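Local coordinates for putative HMP/thiamine permease protein YkoE (Bacillus subtilis, PDB 5EDL) that probably carries thiamine or related hydroxymethylpyrimidine compounds across the cell membrane as the substrate-binding S component of an energy coupling factor transporter, at residues K163-S166 / D167-Y171; G173-G177 / M178-K182. All coordinates share one frame; numbering follows the deposited sequence.

How the interactions relate
Interaction 1 lies in the last two turns of helix 140-170, and interaction 2 follows it directly in the chain, in the turns at 173-177 and the start of helix 179-192. Their centres are about 10 Å apart. Leu180 CD2 sits 3.5 Å from Ser166 O, and Leu175 CD1 lies 3.7 Å from Ala170 N, so the two leucines that meet in interaction 2 also pack on the helix turn of interaction 1. The bound thiamine occupies another part of the protein; Arg150, which lines its pocket, belongs to the same helix as interaction 1 but stands more than three turns earlier.

Interaction 1. Residues K163-S166 / D167-Y171; sequences KAVS and DSLAY
Ala164 O is gripped twice by one residue, Ser168, whose backbone N and hydroxyl OG come at it from opposite faces of the peptide plane. The backbone bond, Ser168 N to Ala164 O, is 3.0 Å long; Ser168 OG donates to Ala164 O from 2.9 Å, tilted 32° from the carbonyl plane. OG can bend back in this way because it lies anti to its own carbonyl carbon and beside the backbone N (chi1 -66°), which aims it down the helix at the previous turn. One turn of the same helix also carries a salt bridge between residues four apart: Asp167 OD2 receives Lys163 NZ on its syn lone pair, the side of its other oxygen, at 2.9 Å. The lysine chain runs extended and crosses the aspartate at a slant, CG already 3.5 Å from Asp167 OD2, and its bend at chi4 brings NZ to that oxygen. The other oxygen, OD1, is hydrogen-bonded to the hydroxyl of Tyr56 on helix 49-58, so the carboxylate has a partner at each oxygen and its rotation is probably well fixed. Beneath these side chains the i to i+4 ladder of an alpha helix continues through the last turns of helix 140-170: Asp167 N reaches Lys163 O at 2.8 Å, nearly straight, and Leu169 N and Ala170 N bond to Val165 O and Ser166 O in turn. On another flank, Val165 CG1 and Leu169 CD1 make a loose apolar contact at 4.2 Å. Ser166 turns its hydroxyl back to Gly162 O, a bond that satisfies this buried polar group where its side chain packs against Ile53, Tyr56 and Met57 of helix 49-58 and Leu180 of helix 179-192.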
ATOM      1  N   LYS A 163      -6.558  -5.642  -0.888  1.00 26.18           N
ATOM      2  CA  LYS A 163      -7.358  -6.462  -1.789  1.00 26.25           C
ATOM      3  C   LYS A 163      -8.848  -6.331  -1.461  1.00 29.79           C
ATOM      4  O   LYS A 163      -9.669  -6.184  -2.363  1.00 26.60           O
ATOM      5  CB  LYS A 163      -6.935  -7.933  -1.722  1.00 25.50           C
ATOM      6  CG  LYS A 163      -7.801  -8.867  -2.577  1.00 26.52           C
ATOM      7  CD  LYS A 163      -7.267 -10.307  -2.581  1.00 27.16           C
ATOM      8  CE  LYS A 163      -7.981 -11.181  -3.632  1.00 28.31           C
ATOM      9  NZ  LYS A 163      -9.420 -11.344  -3.340  1.00 29.37           N
ATOM     10  N   ALA A 164      -9.180  -6.375  -0.173  1.00 26.51           N
ATOM     11  CA  ALA A 164     -10.562  -6.238   0.275  1.00 28.05           C
ATOM     12  C   ALA A 164     -11.190  -4.901  -0.138  1.00 27.79           C
ATOM     13  O   ALA A 164     -12.312  -4.858  -0.629  1.00 28.71           O
ATOM     14  CB  ALA A 164     -10.646  -6.406   1.787  1.00 28.32           C
ATOM     15  N   VAL A 165     -10.469  -3.810   0.085  1.00 31.28           N
ATOM     16  CA  VAL A 165     -10.951  -2.507  -0.334  1.00 27.40           C
ATOM     17  C   VAL A 165     -11.185  -2.462  -1.857  1.00 27.43           C
ATOM     18  O   VAL A 165     -12.224  -1.997  -2.327  1.00 28.37           O
ATOM     19  CB  VAL A 165      -9.958  -1.402   0.063  1.00 30.34           C
ATOM     20  CG1 VAL A 165     -10.368  -0.068  -0.566  1.00 27.37           C
ATOM     21  CG2 VAL A 165      -9.854  -1.309   1.600  1.00 27.95           C
ATOM     22  N   SER A 166     -10.202  -2.950  -2.607  1.00 26.58           N
ATOM     23  CA  SER A 166     -10.242  -2.939  -4.069  1.00 27.98           C
ATOM     24  C   SER A 166     -11.419  -3.746  -4.596  1.00 28.58           C
ATOM     25  O   SER A 166     -12.156  -3.280  -5.467  1.00 28.38           O
ATOM     26  CB  SER A 166      -8.935  -3.492  -4.645  1.00 25.89           C
ATOM     27  OG  SER A 166      -7.826  -2.705  -4.237  1.00 25.18           O
ATOM     28  N   ASP A 167     -11.588  -4.947  -4.046  1.00 27.84           N
ATOM     29  CA  ASP A 167     -12.693  -5.828  -4.414  1.00 28.97           C
ATOM     30  C   ASP A 167     -14.038  -5.154  -4.143  1.00 30.06           C
ATOM     31  O   ASP A 167     -14.951  -5.204  -4.985  1.00 30.99           O
ATOM     32  CB  ASP A 167     -12.612  -7.163  -3.653  1.00 29.31           C
ATOM     33  CG  ASP A 167     -11.501  -8.075  -4.169  1.00 31.06           C
ATOM     34  OD1 ASP A 167     -10.962  -7.797  -5.257  1.00 28.33           O
ATOM     35  OD2 ASP A 167     -11.179  -9.079  -3.488  1.00 29.05           O
ATOM     36  N   SER A 168     -14.152  -4.531  -2.968  1.00 30.12           N
ATOM     37  CA  SER A 168     -15.365  -3.803  -2.598  1.00 31.37           C
ATOM     38  C   SER A 168     -15.687  -2.712  -3.612  1.00 31.65           C
ATOM     39  O   SER A 168     -16.826  -2.559  -4.017  1.00 32.91           O
ATOM     40  CB  SER A 168     -15.231  -3.186  -1.201  1.00 31.46           C
ATOM     41  OG  SER A 168     -15.135  -4.190  -0.209  1.00 38.34           O
ATOM     42  N   LEU A 169     -14.672  -1.961  -4.021  1.00 30.68           N
ATOM     43  CA  LEU A 169     -14.853  -0.948  -5.058  1.00 31.15           C
ATOM     44  C   LEU A 169     -15.285  -1.585  -6.383  1.00 31.59           C
ATOM     45  O   LEU A 169     -16.212  -1.106  -7.034  1.00 32.78           O
ATOM     46  CB  LEU A 169     -13.569  -0.141  -5.256  1.00 30.22           C
ATOM     47  CG  LEU A 169     -13.269   0.906  -4.172  1.00 39.73           C
ATOM     48  CD1 LEU A 169     -11.815   1.377  -4.240  1.00 33.83           C
ATOM     49  CD2 LEU A 169     -14.232   2.093  -4.294  1.00 38.51           C
ATOM     50  N   ALA A 170     -14.606  -2.665  -6.773  1.00 33.24           N
ATOM     51  CA  ALA A 170     -14.945  -3.375  -8.010  1.00 31.39           C
ATOM     52  C   ALA A 170     -16.418  -3.763  -8.063  1.00 32.81           C
ATOM     53  O   ALA A 170     -17.043  -3.668  -9.110  1.00 33.75           O
ATOM     54  CB  ALA A 170     -14.081  -4.605  -8.173  1.00 30.67           C
ATOM     55  N   TYR A 171     -16.960  -4.180  -6.925  1.00 34.13           N
ATOM     56  CA  TYR A 171     -18.364  -4.557  -6.823  1.00 39.01           C
ATOM     57  C   TYR A 171     -19.331  -3.370  -7.004  1.00 39.98           C
ATOM     58  O   TYR A 171     -20.514  -3.580  -7.238  1.00 37.80           O
ATOM     59  CB  TYR A 171     -18.637  -5.239  -5.471  1.00 42.60           C
ATOM     60  CG  TYR A 171     -17.971  -6.597  -5.278  1.00 38.09           C
ATOM     61  CD1 TYR A 171     -18.008  -7.564  -6.271  1.00 38.17           C
ATOM     62  CD2 TYR A 171     -17.313  -6.907  -4.092  1.00 37.07           C
ATOM     63  CE1 TYR A 171     -17.410  -8.800  -6.091  1.00 38.19           C
ATOM     64  CE2 TYR A 171     -16.701  -8.136  -3.908  1.00 39.55           C
ATOM     65  CZ  TYR A 171     -16.753  -9.080  -4.908  1.00 40.91           C
ATOM     66  OH  TYR A 171     -16.144 -10.305  -4.731  1.00 38.94           O
TER

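Interaction 2. Residues G173-G177 / M178-K182; sequences GVLNG and MALGK
Leu175 O takes a hydrogen bond from Met178 N at 2.9 Å, closing a type I beta turn whose donor stands 55° out of the carbonyl plane. The same oxygen is approached by Gly181, whose CA lies 3.1 Å from Leu175 O in a CA-H...O contact; a side chain at Gly181 would run into Leu175 O and Asn176 CA, so glycine lets the turn lie flush on the first turn of helix 179-192. Met178 holds the N-cap position of that helix. Its chain bends at chi2 and chi3 (-81° and 86°), folding the thioether back so that Met178 CE rests 3.5 Å from Gly177 O, while Met178 CG lies 4.3 Å from Leu175 CB. Lys182 bends at chi4 to bring NZ 3.2 Å from Gly177 O, a weak hydrogen bond. Leu175 also reaches Leu180, CD1 to CD2 3.9 Å, the two chains crossing at a slant. Replacing Met178 with an alanine would probably open a gap beside Gly177 and take away part of the apolar packing on Ile9 and Ile58, which the side chain touches on helices 4-35 and 49-58. Further out, Leu169 and Met57 pack on Leu175, and a backbone hydrogen bond between Leu180 and Met57 ties the helix start to helix 49-58. An earlier type I turn, from Gly173 to Asn176, brings Leu175 into place; Gly173 leaves the preceding helix with a positive phi. The turn is thus held by backbone polarity and buried hydrocarbon, and the lysine charge at its exposed edge probably adds little.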
ATOM      1  N   GLY A 173     -19.047  -1.221  -9.412  1.00 44.88           N
ATOM      2  CA  GLY A 173     -19.083  -0.974 -10.841  1.00 48.49           C
ATOM      3  C   GLY A 173     -18.105   0.103 -11.297  1.00 51.29           C
ATOM      4  O   GLY A 173     -17.879   0.287 -12.492  1.00 49.77           O
ATOM      5  N   VAL A 174     -17.508   0.815 -10.350  1.00 43.60           N
ATOM      6  CA  VAL A 174     -16.751   2.011 -10.701  1.00 43.63           C
ATOM      7  C   VAL A 174     -15.396   1.675 -11.329  1.00 41.15           C
ATOM      8  O   VAL A 174     -14.751   2.531 -11.938  1.00 42.23           O
ATOM      9  CB  VAL A 174     -16.543   2.914  -9.469  1.00 43.50           C
ATOM     10  CG1 VAL A 174     -15.462   2.339  -8.548  1.00 36.05           C
ATOM     11  CG2 VAL A 174     -16.205   4.334  -9.905  1.00 49.65           C
ATOM     12  N   LEU A 175     -14.976   0.425 -11.183  1.00 38.49           N
ATOM     13  CA  LEU A 175     -13.705  -0.026 -11.732  1.00 36.63           C
ATOM     14  C   LEU A 175     -13.859  -0.781 -13.054  1.00 39.32           C
ATOM     15  O   LEU A 175     -12.958  -1.500 -13.456  1.00 38.09           O
ATOM     16  CB  LEU A 175     -12.980  -0.920 -10.715  1.00 32.56           C
ATOM     17  CG  LEU A 175     -12.728  -0.299  -9.338  1.00 29.75           C
ATOM     18  CD1 LEU A 175     -11.741  -1.147  -8.541  1.00 31.86           C
ATOM     19  CD2 LEU A 175     -12.223   1.113  -9.478  1.00 31.15           C
ATOM     20  N   ASN A 176     -15.001  -0.625 -13.723  1.00 43.51           N
ATOM     21  CA  ASN A 176     -15.275  -1.401 -14.928  1.00 46.60           C
ATOM     22  C   ASN A 176     -14.315  -1.105 -16.068  1.00 47.15           C
ATOM     23  O   ASN A 176     -14.126  -1.937 -16.946  1.00 48.44           O
ATOM     24  CB  ASN A 176     -16.718  -1.182 -15.394  1.00 56.66           C
ATOM     25  CG  ASN A 176     -17.676  -2.163 -14.757  1.00 61.50           C
ATOM     26  OD1 ASN A 176     -17.286  -2.935 -13.874  1.00 61.55           O
ATOM     27  ND2 ASN A 176     -18.929  -2.148 -15.196  1.00 65.99           N
ATOM     28  N   GLY A 177     -13.707   0.076 -16.052  1.00 46.63           N
ATOM     29  CA  GLY A 177     -12.692   0.408 -17.034  1.00 47.95           C
ATOM     30  C   GLY A 177     -11.319  -0.185 -16.746  1.00 47.04           C
ATOM     31  O   GLY A 177     -10.438  -0.150 -17.607  1.00 44.46           O
ATOM     32  N   MET A 178     -11.135  -0.727 -15.542  1.00 40.24           N
ATOM     33  CA  MET A 178      -9.825  -1.204 -15.086  1.00 37.40           C
ATOM     34  C   MET A 178      -9.659  -2.721 -15.208  1.00 36.95           C
ATOM     35  O   MET A 178     -10.636  -3.454 -15.321  1.00 38.22           O
ATOM     36  CB  MET A 178      -9.593  -0.811 -13.624  1.00 34.37           C
ATOM     37  CG  MET A 178      -9.938   0.633 -13.266  1.00 50.26           C
ATOM     38  SD  MET A 178      -8.651   1.818 -13.689  1.00 39.69           S
ATOM     39  CE  MET A 178      -9.065   2.166 -15.391  1.00 43.28           C
ATOM     40  N   ALA A 179      -8.413  -3.184 -15.147  1.00 34.14           N
ATOM     41  CA  ALA A 179      -8.119  -4.611 -15.153  1.00 36.58           C
ATOM     42  C   ALA A 179      -8.925  -5.385 -14.093  1.00 35.85           C
ATOM     43  O   ALA A 179      -9.453  -6.450 -14.385  1.00 37.28           O
ATOM     44  CB  ALA A 179      -6.626  -4.843 -14.957  1.00 38.39           C
ATOM     45  N   LEU A 180      -9.020  -4.860 -12.870  1.00 33.86           N
ATOM     46  CA  LEU A 180      -9.757  -5.572 -11.817  1.00 33.41           C
ATOM     47  C   LEU A 180     -11.249  -5.671 -12.155  1.00 32.47           C
ATOM     48  O   LEU A 180     -11.887  -6.695 -11.899  1.00 33.13           O
ATOM     49  CB  LEU A 180      -9.578  -4.901 -10.453  1.00 31.92           C
ATOM     50  CG  LEU A 180     -10.379  -5.517  -9.300  1.00 31.58           C
ATOM     51  CD1 LEU A 180      -9.978  -6.975  -9.050  1.00 33.91           C
ATOM     52  CD2 LEU A 180     -10.196  -4.695  -8.018  1.00 30.53           C
ATOM     53  N   GLY A 181     -11.799  -4.598 -12.714  1.00 31.16           N
ATOM     54  CA  GLY A 181     -13.173  -4.610 -13.187  1.00 30.81           C
ATOM     55  C   GLY A 181     -13.396  -5.610 -14.312  1.00 33.03           C
ATOM     56  O   GLY A 181     -14.409  -6.298 -14.345  1.00 33.41           O
ATOM     57  N   LYS A 182     -12.450  -5.688 -15.239  1.00 34.77           N
ATOM     58  CA  LYS A 182     -12.505  -6.677 -16.310  1.00 37.55           C
ATOM     59  C   LYS A 182     -12.480  -8.096 -15.746  1.00 38.81           C
ATOM     60  O   LYS A 182     -13.182  -8.982 -16.246  1.00 40.35           O
ATOM     61  CB  LYS A 182     -11.344  -6.483 -17.286  1.00 39.58           C
ATOM     62  CG  LYS A 182     -11.413  -5.190 -18.091  1.00 46.95           C
ATOM     63  CD  LYS A 182     -10.367  -5.185 -19.203  1.00 52.54           C
ATOM     64  CE  LYS A 182     -10.449  -3.926 -20.059  1.00 55.78           C
ATOM     65  NZ  LYS A 182      -9.893  -2.730 -19.359  1.00 50.25           N
TER